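Local coordinates for designed helical repeat protein (Synthetic construct, PDB 5CWQ), which has no assigned biological activity, being a computationally designed, single-chain scaffold of tandemly repeated helices packed into one compact all-helical domain, at residues E11-R16 and V47-R52; Q18-R23 and I41-A46; A96-A101 and A153-A158; E118-A123 and A165-C170. One frame throughout, in Å; residues are numbered along the deposited sequence. Where two conformers were deposited one is given.

All four contacts join helices of one all-helical chain. Interactions 1 and 2 lie on the same antiparallel pair, helix 5-30 with helix 33-57; their centres are about 10 Å apart, and interaction 2 is nested inside the loop that interaction 1 closes. Interaction 3 comes later, its centre about 5 Å from that of the chain, tying helix 90-114 to helix 147-171; Ile41 of interaction 2 packs directly on its Ile98 and Ala99. Interaction 4 also uses helix 147-171, against helix 117-144, its centre about 18 Å from that of interaction 3, and the segments of these two alternate along the sequence. Together they pass from a charged outer hairpin to an apolar centre and on to a disulfide-linked end.

Interaction 1: E11-R16 and V47-R52; sequences EEAERR and VQELAR
The methyl of Ala13 is flanked by Glu49 and Leu50, which reach it from different directions across the gap between the two helices. Glu49 leaves its helix with CG swung opposite the backbone N (chi1 -165°) and stays extended beyond it, laying the whole chain, carboxylate included, along the methyl: CB and CG of Glu49 each lie 4.0 Å from Ala13 CB, and OE1 comes closer still, to 3.6 Å from Ala13 CB. Arg16 NE is still 5.0 Å from Glu49 OE1, so their opposite charges are near each other without forming a salt bridge. From another side Leu50 brings its CD2 to 3.7 Å from Ala13 CB, and its other methyl, CD1, meets Glu14 OE1 at 3.8 Å. Glu14 is bent at chi2 (61°), which folds its carboxylate back toward the leucine; there the acid is held by a salt bridge to Lys69 of helix 60-86, on which Leu50 also packs. With the segment axes 8.8 Å apart and antiparallel at 156°, an alanine at the closest approach and Glu49 and Leu50 packed against it, this is the packing of an antiparallel helical hairpin in a helical repeat protein.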
loop_
_atom_site.group_PDB
_atom_site.type_symbol
_atom_site.label_atom_id
_atom_site.label_comp_id
_atom_site.label_asym_id
_atom_site.label_seq_id
_atom_site.Cartn_x
_atom_site.Cartn_y
_atom_site.Cartn_z
ATOM N N GLU A 11 -16.833 -4.852 -12.683
ATOM C CA GLU A 11 -16.732 -6.182 -13.267
ATOM C C GLU A 11 -15.301 -6.482 -13.691
ATOM O O GLU A 11 -14.818 -7.602 -13.524
ATOM C CB GLU A 11 -17.676 -6.314 -14.463
ATOM C CG GLU A 11 -19.144 -6.355 -14.078
ATOM C CD GLU A 11 -20.056 -6.512 -15.277
ATOM O OE1 GLU A 11 -19.570 -6.375 -16.419
ATOM O OE2 GLU A 11 -21.259 -6.779 -15.077
ATOM N N GLU A 12 -14.627 -5.477 -14.243
ATOM C CA GLU A 12 -13.233 -5.623 -14.644
ATOM C C GLU A 12 -12.350 -5.844 -13.421
ATOM O O GLU A 12 -11.376 -6.595 -13.475
ATOM C CB GLU A 12 -12.763 -4.390 -15.418
ATOM C CG GLU A 12 -11.321 -4.473 -15.899
ATOM C CD GLU A 12 -10.875 -3.222 -16.631
ATOM O OE1 GLU A 12 -11.705 -2.304 -16.805
ATOM O OE2 GLU A 12 -9.693 -3.155 -17.032
ATOM N N ALA A 13 -12.698 -5.182 -12.322
ATOM C CA ALA A 13 -11.957 -5.319 -11.076
ATOM C C ALA A 13 -12.089 -6.738 -10.532
ATOM O O ALA A 13 -11.103 -7.346 -10.113
ATOM C CB ALA A 13 -12.449 -4.306 -10.049
ATOM N N GLU A 14 -13.311 -7.259 -10.545
ATOM C CA GLU A 14 -13.563 -8.621 -10.090
ATOM C C GLU A 14 -12.865 -9.621 -11.008
ATOM O O GLU A 14 -12.352 -10.642 -10.552
ATOM C CB GLU A 14 -15.068 -8.901 -10.038
ATOM C CG GLU A 14 -15.430 -10.265 -9.463
ATOM C CD GLU A 14 -14.962 -10.446 -8.029
ATOM O OE1 GLU A 14 -14.831 -9.431 -7.312
ATOM O OE2 GLU A 14 -14.723 -11.603 -7.621
ATOM N N ARG A 15 -12.847 -9.317 -12.302
ATOM C CA ARG A 15 -12.177 -10.163 -13.285
ATOM C C ARG A 15 -10.669 -10.196 -13.038
ATOM O O ARG A 15 -10.041 -11.252 -13.108
ATOM C CB ARG A 15 -12.481 -9.667 -14.703
ATOM C CG ARG A 15 -11.664 -10.331 -15.801
ATOM C CD ARG A 15 -10.590 -9.389 -16.328
ATOM N NE ARG A 15 -9.684 -10.047 -17.267
ATOM C CZ ARG A 15 -8.712 -9.428 -17.931
ATOM N NH1 ARG A 15 -8.513 -8.126 -17.769
ATOM N NH2 ARG A 15 -7.939 -10.112 -18.763
ATOM N N ARG A 16 -10.095 -9.032 -12.751
ATOM C CA ARG A 16 -8.674 -8.932 -12.439
ATOM C C ARG A 16 -8.341 -9.699 -11.163
ATOM O O ARG A 16 -7.311 -10.370 -11.082
ATOM C CB ARG A 16 -8.261 -7.466 -12.296
ATOM C CG ARG A 16 -7.884 -6.794 -13.609
ATOM C CD ARG A 16 -7.929 -5.280 -13.491
ATOM N NE ARG A 16 -6.991 -4.623 -14.398
ATOM C CZ ARG A 16 -7.175 -4.490 -15.709
ATOM N NH1 ARG A 16 -8.264 -4.979 -16.287
ATOM N NH2 ARG A 16 -6.262 -3.873 -16.445
ATOM N N VAL A 47 -8.741 -5.165 -5.418
ATOM C CA VAL A 47 -9.564 -4.942 -4.234
ATOM C C VAL A 47 -9.683 -3.449 -3.933
ATOM O O VAL A 47 -10.743 -2.982 -3.516
ATOM C CB VAL A 47 -8.992 -5.689 -3.004
ATOM C CG1 VAL A 47 -9.692 -5.261 -1.722
ATOM C CG2 VAL A 47 -9.137 -7.192 -3.192
ATOM N N GLN A 48 -8.602 -2.704 -4.144
ATOM C CA GLN A 48 -8.645 -1.257 -3.966
ATOM C C GLN A 48 -9.654 -0.644 -4.929
ATOM O O GLN A 48 -10.374 0.292 -4.580
ATOM C CB GLN A 48 -7.269 -0.628 -4.186
ATOM C CG GLN A 48 -7.254 0.879 -3.934
ATOM C CD GLN A 48 -6.009 1.566 -4.455
ATOM O OE1 GLN A 48 -5.340 1.072 -5.363
ATOM N NE2 GLN A 48 -5.692 2.720 -3.879
ATOM N N GLU A 49 -9.699 -1.178 -6.145
ATOM C CA GLU A 49 -10.623 -0.684 -7.157
ATOM C C GLU A 49 -12.067 -0.939 -6.731
ATOM O O GLU A 49 -12.922 -0.068 -6.868
ATOM C CB GLU A 49 -10.339 -1.343 -8.509
ATOM C CG GLU A 49 -10.994 -0.643 -9.686
ATOM C CD GLU A 49 -10.629 -1.272 -11.020
ATOM O OE1 GLU A 49 -9.722 -2.131 -11.047
ATOM O OE2 GLU A 49 -11.252 -0.907 -12.041
ATOM N N LEU A 50 -12.329 -2.131 -6.201
ATOM C CA LEU A 50 -13.661 -2.481 -5.715
ATOM C C LEU A 50 -14.096 -1.561 -4.578
ATOM O O LEU A 50 -15.256 -1.154 -4.504
ATOM C CB LEU A 50 -13.695 -3.938 -5.246
ATOM C CG LEU A 50 -13.539 -5.006 -6.330
ATOM C CD1 LEU A 50 -13.280 -6.369 -5.699
ATOM C CD2 LEU A 50 -14.768 -5.056 -7.223
ATOM N N ALA A 51 -13.160 -1.238 -3.693
ATOM C CA ALA A 51 -13.446 -0.364 -2.561
ATOM C C ALA A 51 -13.821 1.038 -3.033
ATOM O O ALA A 51 -14.759 1.648 -2.517
ATOM C CB ALA A 51 -12.250 -0.306 -1.624
ATOM N N ARG A 52 -13.086 1.543 -4.017
ATOM C CA ARG A 52 -13.334 2.881 -4.539
ATOM C C ARG A 52 -14.664 2.947 -5.285
ATOM O O ARG A 52 -15.347 3.971 -5.255
ATOM C CB ARG A 52 -12.185 3.317 -5.450
ATOM C CG ARG A 52 -10.945 3.747 -4.685
ATOM C CD ARG A 52 -9.807 4.132 -5.612
ATOM N NE ARG A 52 -8.862 5.034 -4.954
ATOM C CZ ARG A 52 -8.827 6.356 -5.116
ATOM N NH1 ARG A 52 -9.678 6.973 -5.931
ATOM N NH2 ARG A 52 -7.922 7.069 -4.460
#

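Interaction 2: Q18-R23 and I41-A46; sequences QEARKR and IEEARA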
loop_
_atom_site.group_PDB
_atom_site.type_symbol
_atom_site.label_atom_id
_atom_site.label_comp_id
_atom_site.label_asym_id
_atom_site.label_seq_id
_atom_site.Cartn_x
_atom_site.Cartn_y
_atom_site.Cartn_z
ATOM N N GLN A 18 -9.970 -12.295 -9.856
ATOM C CA GLN A 18 -10.096 -13.732 -10.071
ATOM C C GLN A 18 -8.895 -14.285 -10.831
ATOM O O GLN A 18 -8.396 -15.364 -10.515
ATOM C CB GLN A 18 -11.388 -14.047 -10.826
ATOM C CG GLN A 18 -12.652 -13.849 -10.000
ATOM C CD GLN A 18 -12.721 -14.766 -8.793
ATOM O OE1 GLN A 18 -13.043 -14.329 -7.687
ATOM N NE2 GLN A 18 -12.428 -16.045 -8.999
ATOM N N GLU A 19 -8.431 -13.545 -11.833
ATOM C CA GLU A 19 -7.257 -13.956 -12.595
ATOM C C GLU A 19 -6.012 -13.942 -11.713
ATOM O O GLU A 19 -5.149 -14.812 -11.830
ATOM C CB GLU A 19 -7.056 -13.046 -13.808
ATOM C CG GLU A 19 -8.025 -13.314 -14.953
ATOM C CD GLU A 19 -7.840 -14.690 -15.572
ATOM O OE1 GLU A 19 -6.799 -15.330 -15.315
ATOM O OE2 GLU A 19 -8.741 -15.132 -16.317
ATOM N N ALA A 20 -5.924 -12.953 -10.829
ATOM C CA ALA A 20 -4.799 -12.851 -9.907
ATOM C C ALA A 20 -4.840 -13.989 -8.891
ATOM O O ALA A 20 -3.798 -14.484 -8.460
ATOM C CB ALA A 20 -4.807 -11.502 -9.201
ATOM N N ARG A 21 -6.049 -14.400 -8.515
ATOM C CA ARG A 21 -6.230 -15.499 -7.571
ATOM C C ARG A 21 -5.783 -16.821 -8.179
ATOM O O ARG A 21 -5.208 -17.667 -7.495
ATOM C CB ARG A 21 -7.691 -15.596 -7.127
ATOM C CG ARG A 21 -8.068 -14.652 -5.995
ATOM C CD ARG A 21 -9.560 -14.706 -5.707
ATOM N NE ARG A 21 -9.932 -13.896 -4.548
ATOM C CZ ARG A 21 -11.185 -13.621 -4.195
ATOM N NH1 ARG A 21 -12.201 -14.082 -4.914
ATOM N NH2 ARG A 21 -11.425 -12.877 -3.124
ATOM N N LYS A 22 -6.057 -17.002 -9.467
ATOM C CA LYS A 22 -5.652 -18.215 -10.167
ATOM C C LYS A 22 -4.142 -18.230 -10.378
ATOM O O LYS A 22 -3.500 -19.270 -10.241
ATOM C CB LYS A 22 -6.385 -18.334 -11.506
ATOM C CG LYS A 22 -7.734 -19.035 -11.402
ATOM C CD LYS A 22 -8.818 -18.321 -12.194
ATOM C CE LYS A 22 -8.515 -18.293 -13.682
ATOM N NZ LYS A 22 -9.584 -17.590 -14.441
ATOM N N ARG A 23 -3.578 -17.071 -10.704
ATOM C CA ARG A 23 -2.132 -16.944 -10.853
ATOM C C ARG A 23 -1.454 -17.160 -9.504
ATOM O O ARG A 23 -0.353 -17.704 -9.431
ATOM C CB ARG A 23 -1.757 -15.576 -11.428
ATOM C CG ARG A 23 -2.028 -15.436 -12.919
ATOM C CD ARG A 23 -1.409 -14.166 -13.481
ATOM N NE ARG A 23 -2.011 -12.959 -12.915
ATOM C CZ ARG A 23 -3.041 -12.302 -13.445
ATOM N NH1 ARG A 23 -3.610 -12.719 -14.570
ATOM N NH2 ARG A 23 -3.504 -11.215 -12.843
ATOM N N ILE A 41 -0.095 -8.630 -5.014
ATOM C CA ILE A 41 -0.102 -7.192 -5.273
ATOM C C ILE A 41 -1.214 -6.861 -6.262
ATOM O O ILE A 41 -1.904 -5.851 -6.120
ATOM C CB ILE A 41 1.253 -6.698 -5.830
ATOM C CG1 ILE A 41 2.338 -6.824 -4.760
ATOM C CG2 ILE A 41 1.155 -5.239 -6.298
ATOM C CD1 ILE A 41 3.741 -6.591 -5.277
ATOM N N GLU A 42 -1.378 -7.712 -7.267
ATOM C CA GLU A 42 -2.413 -7.513 -8.275
ATOM C C GLU A 42 -3.799 -7.677 -7.660
ATOM O O GLU A 42 -4.720 -6.929 -7.986
ATOM C CB GLU A 42 -2.224 -8.489 -9.438
ATOM C CG GLU A 42 -0.934 -8.264 -10.212
ATOM C CD GLU A 42 -0.618 -9.393 -11.174
ATOM O OE1 GLU A 42 0.556 -9.515 -11.582
ATOM O OE2 GLU A 42 -1.544 -10.157 -11.523
ATOM N N GLU A 43 -3.943 -8.654 -6.769
ATOM C CA GLU A 43 -5.195 -8.838 -6.045
ATOM C C GLU A 43 -5.531 -7.585 -5.247
ATOM O O GLU A 43 -6.661 -7.097 -5.288
ATOM C CB GLU A 43 -5.116 -10.046 -5.111
ATOM C CG GLU A 43 -5.089 -11.383 -5.828
ATOM C CD GLU A 43 -5.137 -12.560 -4.874
ATOM O OE1 GLU A 43 -5.719 -12.415 -3.779
ATOM O OE2 GLU A 43 -4.591 -13.630 -5.218
ATOM N N ALA A 44 -4.538 -7.064 -4.534
ATOM C CA ALA A 44 -4.711 -5.870 -3.716
ATOM C C ALA A 44 -5.122 -4.665 -4.563
ATOM O O ALA A 44 -5.949 -3.856 -4.140
ATOM C CB ALA A 44 -3.427 -5.571 -2.951
ATOM N N ARG A 45 -4.542 -4.550 -5.755
ATOM C CA ARG A 45 -4.908 -3.490 -6.694
ATOM C C ARG A 45 -6.376 -3.595 -7.083
ATOM O O ARG A 45 -7.097 -2.596 -7.113
ATOM C CB ARG A 45 -4.039 -3.557 -7.952
ATOM C CG ARG A 45 -2.636 -3.010 -7.776
ATOM C CD ARG A 45 -1.740 -3.413 -8.936
ATOM N NE ARG A 45 -0.415 -2.807 -8.845
ATOM C CZ ARG A 45 0.644 -3.206 -9.545
ATOM N NH1 ARG A 45 0.544 -4.225 -10.390
ATOM N NH2 ARG A 45 1.809 -2.591 -9.394
ATOM N N ALA A 46 -6.805 -4.814 -7.389
ATOM C CA ALA A 46 -8.184 -5.074 -7.778
ATOM C C ALA A 46 -9.134 -4.771 -6.625
ATOM O O ALA A 46 -10.201 -4.192 -6.827
ATOM C CB ALA A 46 -8.341 -6.520 -8.231
HETATM O O HOH W 1 -7.782 -13.725 -2.230
#
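Glu42 OE2 is gripped by two nitrogens of Arg23. NH2 gives the shorter bond, 2.6 Å to Glu42 OE2, meeting the oxygen nearly head-on to its C-O bond, although the oxygen stands 26° out of the guanidinium plane; the second bond, from NE, is weak. The two flat groups are turned 52° against each other, so this is a skewed salt bridge and not a coplanar, two-oxygen one. A bend at chi3 (-65°) folds the guanidinium back over its own helix, where one face rests above Glu19 O. Deeper in, Glu43 CG presses on the methyl of Ala20, 3.4 Å from Ala20 CB, and its extended chain carries the carboxylate past Ala20 to Arg21, whose CG lies 3.7 Å from Glu43 OE2. That oxygen is hydrogen-bonded to Ser24 OG. A water links the other end of the acid to the arginine, accepting from Arg21 NE at 3.2 Å and donating to Glu43 OE1 at 2.9 Å. An alanine in place of Glu43 would probably leave Ser24 and the bridging water without their acidic partner and open a gap beside Ala20. The chemistry is therefore split: direct charge pairing toward the exposed outer side, at Arg23, and a buried carboxylate satisfied by a hydroxyl and a shared water.

Interaction 3: A96-A101 and A153-A158; sequences ALIAIA and ALIAIA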
loop_
_atom_site.group_PDB
_atom_site.type_symbol
_atom_site.label_atom_id
_atom_site.label_comp_id
_atom_site.label_asym_id
_atom_site.label_seq_id
_atom_site.Cartn_x
_atom_site.Cartn_y
_atom_site.Cartn_z
ATOM N N ALA A 96 5.809 -8.686 -0.741
ATOM C CA ALA A 96 4.715 -9.079 0.140
ATOM C C ALA A 96 4.233 -7.888 0.961
ATOM O O ALA A 96 3.034 -7.720 1.181
ATOM C CB ALA A 96 5.150 -10.215 1.057
ATOM N N LEU A 97 5.174 -7.062 1.406
ATOM C CA LEU A 97 4.840 -5.889 2.206
ATOM C C LEU A 97 4.069 -4.861 1.383
ATOM O O LEU A 97 3.206 -4.157 1.912
ATOM C CB LEU A 97 6.106 -5.260 2.787
ATOM C CG LEU A 97 6.826 -6.081 3.860
ATOM C CD1 LEU A 97 8.145 -5.428 4.241
ATOM C CD2 LEU A 97 5.956 -6.272 5.095
ATOM N N ILE A 98 4.376 -4.777 0.092
ATOM C CA ILE A 98 3.628 -3.904 -0.804
ATOM C C ILE A 98 2.183 -4.389 -0.886
ATOM O O ILE A 98 1.251 -3.588 -0.829
ATOM C CB ILE A 98 4.259 -3.851 -2.221
ATOM C CG1 ILE A 98 5.616 -3.144 -2.169
ATOM C CG2 ILE A 98 3.337 -3.130 -3.218
ATOM C CD1 ILE A 98 6.443 -3.292 -3.442
ATOM N N ALA A 99 1.998 -5.701 -1.010
ATOM C CA ALA A 99 0.655 -6.273 -1.072
ATOM C C ALA A 99 -0.098 -5.998 0.225
ATOM O O ALA A 99 -1.277 -5.640 0.208
ATOM C CB ALA A 99 0.721 -7.768 -1.340
ATOM N N ILE A 100 0.599 -6.164 1.345
ATOM C CA ILE A 100 0.033 -5.897 2.663
ATOM C C ILE A 100 -0.395 -4.437 2.776
ATOM O O ILE A 100 -1.529 -4.145 3.155
ATOM C CB ILE A 100 1.051 -6.246 3.783
ATOM C CG1 ILE A 100 1.158 -7.766 3.935
ATOM C CG2 ILE A 100 0.651 -5.623 5.123
ATOM C CD1 ILE A 100 2.303 -8.234 4.830
ATOM N N ALA A 101 0.512 -3.529 2.431
ATOM C CA ALA A 101 0.258 -2.100 2.573
ATOM C C ALA A 101 -0.908 -1.650 1.696
ATOM O O ALA A 101 -1.728 -0.826 2.111
ATOM C CB ALA A 101 1.517 -1.307 2.236
ATOM N N ALA A 153 10.751 -1.495 -0.807
ATOM C CA ALA A 153 10.422 -1.180 0.574
ATOM C C ALA A 153 9.859 0.235 0.690
ATOM O O ALA A 153 8.948 0.478 1.472
ATOM C CB ALA A 153 11.653 -1.343 1.469
ATOM N N LEU A 154 10.390 1.164 -0.100
ATOM C CA LEU A 154 9.929 2.551 -0.044
ATOM C C LEU A 154 8.497 2.679 -0.561
ATOM O O LEU A 154 7.728 3.517 -0.085
ATOM C CB LEU A 154 10.861 3.465 -0.847
ATOM C CG LEU A 154 12.251 3.701 -0.248
ATOM C CD1 LEU A 154 13.106 4.513 -1.204
ATOM C CD2 LEU A 154 12.173 4.393 1.108
ATOM N N ILE A 155 8.143 1.849 -1.536
ATOM C CA ILE A 155 6.778 1.807 -2.047
ATOM C C ILE A 155 5.842 1.324 -0.945
ATOM O O ILE A 155 4.780 1.906 -0.720
ATOM C CB ILE A 155 6.662 0.889 -3.288
ATOM C CG1 ILE A 155 7.458 1.475 -4.456
ATOM C CG2 ILE A 155 5.203 0.703 -3.707
ATOM C CD1 ILE A 155 7.653 0.514 -5.622
ATOM N N ALA A 156 6.245 0.262 -0.253
ATOM C CA ALA A 156 5.448 -0.275 0.842
ATOM C C ALA A 156 5.265 0.782 1.927
ATOM O O ALA A 156 4.179 0.930 2.487
ATOM C CB ALA A 156 6.105 -1.531 1.415
ATOM N N ILE A 157 6.333 1.523 2.208
ATOM C CA ILE A 157 6.287 2.602 3.189
ATOM C C ILE A 157 5.311 3.691 2.759
ATOM O O ILE A 157 4.478 4.128 3.550
ATOM C CB ILE A 157 7.691 3.209 3.406
ATOM C CG1 ILE A 157 8.568 2.216 4.172
ATOM C CG2 ILE A 157 7.616 4.527 4.182
ATOM C CD1 ILE A 157 10.041 2.570 4.196
ATOM N N ALA A 158 5.418 4.127 1.506
ATOM C CA ALA A 158 4.569 5.199 0.994
ATOM C C ALA A 158 3.093 4.802 1.028
ATOM O O ALA A 158 2.234 5.612 1.381
ATOM C CB ALA A 158 4.989 5.576 -0.427
#
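This is a buried contact of apolar side chains between two nearly parallel helices close to the centre of the protein, and it turns on Ala156 fitting against Leu97 and Ile98. The segment axes run 8.3 Å apart at only 12°, and the CA atoms of Ile98 and Ala156 approach to 4.4 Å, a spacing consistent with the small alanine side chain. The Ala156 methyl points at the opposite backbone, 3.9 Å from Leu97 C and equally near Ile98 N, with Leu97 CB beside it at 4.0 Å. Ile98 comes alongside: with CG1 placed opposite its own carbonyl carbon (chi1 -68°), that branch passes by the alanine at 4.0 Å from Ala156 CB, and CD1 goes on to Ile155, lying 4.2 Å from Ile155 CG2. The two isoleucines meet at a slant, branch against branch. One turn farther on, Ala101 CB touches the backbone carbonyl oxygen Ala156 O at 3.5 Å. Replacing Ile98 by an alanine would probably strip Ala156 and Ile155 of the branch that packs against both and open a gap in the core. Both segments read ALIAIA, yet the contact is not symmetric, since Ile98 sits nearest Ala156 and not its sequence counterpart Ile155. Around the pair, Leu97 also packs on Val137 of helix 117-144, the CG2 of Ile98 meets Ile41 of helix 33-57, and Ile155 also packs on Ala213 of helix 204-230, so several helices close round this central pair.

Interaction 4: E118-A123 and A165-C170; sequences EEAERA and AEVACC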
loop_
_atom_site.group_PDB
_atom_site.type_symbol
_atom_site.label_atom_id
_atom_site.label_comp_id
_atom_site.label_asym_id
_atom_site.label_seq_id
_atom_site.Cartn_x
_atom_site.Cartn_y
_atom_site.Cartn_z
ATOM N N GLU A 118 -13.954 3.107 14.411
ATOM C CA GLU A 118 -13.249 2.012 15.069
ATOM C C GLU A 118 -12.567 1.132 14.028
ATOM O O GLU A 118 -11.429 0.699 14.210
ATOM C CB GLU A 118 -14.212 1.183 15.923
ATOM C CG GLU A 118 -13.566 -0.000 16.640
ATOM C CD GLU A 118 -12.483 0.418 17.618
ATOM O OE1 GLU A 118 -12.490 1.588 18.056
ATOM O OE2 GLU A 118 -11.624 -0.426 17.951
ATOM N N GLU A 119 -13.276 0.872 12.935
ATOM C CA GLU A 119 -12.735 0.095 11.828
ATOM C C GLU A 119 -11.589 0.851 11.157
ATOM O O GLU A 119 -10.664 0.248 10.608
ATOM C CB GLU A 119 -13.837 -0.212 10.814
ATOM C CG GLU A 119 -13.444 -1.179 9.713
ATOM C CD GLU A 119 -14.590 -1.456 8.757
ATOM O OE1 GLU A 119 -15.641 -0.791 8.883
ATOM O OE2 GLU A 119 -14.446 -2.336 7.882
ATOM N N ALA A 120 -11.660 2.177 11.210
ATOM C CA ALA A 120 -10.640 3.027 10.611
ATOM C C ALA A 120 -9.373 3.027 11.455
ATOM O O ALA A 120 -8.264 3.069 10.923
ATOM C CB ALA A 120 -11.166 4.445 10.445
ATOM N N GLU A 121 -9.542 2.974 12.773
ATOM C CA GLU A 121 -8.403 2.990 13.682
ATOM C C GLU A 121 -7.628 1.679 13.596
ATOM O O GLU A 121 -6.401 1.673 13.686
ATOM C CB GLU A 121 -8.862 3.240 15.120
ATOM C CG GLU A 121 -7.724 3.547 16.088
ATOM C CD GLU A 121 -6.962 4.812 15.723
ATOM O OE1 GLU A 121 -7.509 5.649 14.974
ATOM O OE2 GLU A 121 -5.811 4.965 16.184
ATOM N N ARG A 122 -8.344 0.572 13.419
ATOM C CA ARG A 122 -7.702 -0.726 13.243
ATOM C C ARG A 122 -6.841 -0.730 11.986
ATOM O O ARG A 122 -5.751 -1.300 11.971
ATOM C CB ARG A 122 -8.742 -1.844 13.169
ATOM C CG ARG A 122 -9.382 -2.185 14.508
ATOM C CD ARG A 122 -10.178 -3.480 14.438
ATOM N NE ARG A 122 -9.335 -4.625 14.099
ATOM C CZ ARG A 122 -9.748 -5.889 14.100
ATOM N NH1 ARG A 122 -10.998 -6.189 14.428
ATOM N NH2 ARG A 122 -8.904 -6.860 13.775
ATOM N N ALA A 123 -7.338 -0.089 10.932
ATOM C CA ALA A 123 -6.592 0.026 9.686
ATOM C C ALA A 123 -5.336 0.867 9.895
ATOM O O ALA A 123 -4.287 0.591 9.313
ATOM C CB ALA A 123 -7.464 0.631 8.601
ATOM N N ALA A 165 -2.603 8.627 6.313
ATOM C CA ALA A 165 -3.183 9.894 5.884
ATOM C C ALA A 165 -4.688 9.754 5.675
ATOM O O ALA A 165 -5.462 10.642 6.037
ATOM C CB ALA A 165 -2.517 10.374 4.609
ATOM N N GLU A 166 -5.085 8.629 5.090
ATOM C CA GLU A 166 -6.486 8.339 4.812
ATOM C C GLU A 166 -7.312 8.358 6.095
ATOM O O GLU A 166 -8.317 9.064 6.191
ATOM C CB GLU A 166 -6.609 6.978 4.120
ATOM C CG GLU A 166 -8.018 6.579 3.711
ATOM C CD GLU A 166 -8.498 7.284 2.457
ATOM O OE1 GLU A 166 -7.744 8.114 1.904
ATOM O OE2 GLU A 166 -9.635 7.001 2.023
ATOM N N VAL A 167 -6.873 7.583 7.081
ATOM C CA VAL A 167 -7.590 7.474 8.345
ATOM C C VAL A 167 -7.562 8.793 9.108
ATOM O O VAL A 167 -8.588 9.237 9.620
ATOM C CB VAL A 167 -6.996 6.362 9.233
ATOM C CG1 VAL A 167 -7.702 6.314 10.588
ATOM C CG2 VAL A 167 -7.099 5.021 8.532
ATOM N N ALA A 168 -6.387 9.410 9.185
ATOM C CA ALA A 168 -6.216 10.650 9.935
ATOM C C ALA A 168 -7.173 11.725 9.434
ATOM O O ALA A 168 -7.687 12.530 10.215
ATOM C CB ALA A 168 -4.776 11.137 9.834
ATOM N N CYS A 169 -7.422 11.720 8.130
ATOM C CA CYS A 169 -8.294 12.707 7.513
ATOM C C CYS A 169 -9.768 12.446 7.819
ATOM O O CYS A 169 -10.495 13.364 8.202
ATOM C CB CYS A 169 -8.074 12.731 5.999
ATOM S SG CYS A 169 -9.187 13.838 5.112
ATOM N N CYS A 170 -10.215 11.205 7.654
ATOM C CA CYS A 170 -11.634 10.906 7.816
ATOM C C CYS A 170 -12.024 10.806 9.294
ATOM O O CYS A 170 -13.201 10.924 9.632
ATOM C CB CYS A 170 -12.008 9.620 7.067
ATOM S SG CYS A 170 -11.427 8.077 7.802
#
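Ala120 and Val167 mark the point where the two helical backbones come nearest, their CA atoms 5.8 Å apart. The segments run antiparallel at 151° with axes 9.3 Å from each other, and the first lies near the start of its helix, where the backbone bond from Ala123 N to Glu119 O is long and weak. Helices 117-144 and 147-171, consecutive in the chain, pack here as an antiparallel hairpin, as in helical repeat proteins. Val167 supplies most of the touching atoms on its side. Its CB points toward the other helix, and with CG1 opposite the backbone N (chi1 177°) the two methyls straddle one carbonyl oxygen: CG1 and CG2 each lie 3.3 Å from Ala120 O. CG1 also meets the methyl of Ala120, 3.9 Å from Ala120 CB, while CG2 lies 4.4 Å from Ala123 CB. The small size of these two alanines probably permits the approach. One turn on, Cys170 SG closes the edge loosely at 4.5 Å from Ala120 CB. Glu121 starts out facing away, but a bend at chi2 (62°) brings its carboxylate back beside Val167 CG1, and the acid forms a salt bridge with Arg171, the residue after the second segment. The contact is knitted into the surrounding helices by covalent bonds as well as packing: Cys170 is disulfide-linked to Cys112 of helix 90-114, and Cys169 to Cys227 of helix 204-230. Helix 90-114 also lays Ala108 and Ala111 against Val167 and Ala120, and Glu176 of helix 174-201 touches Val167 as well.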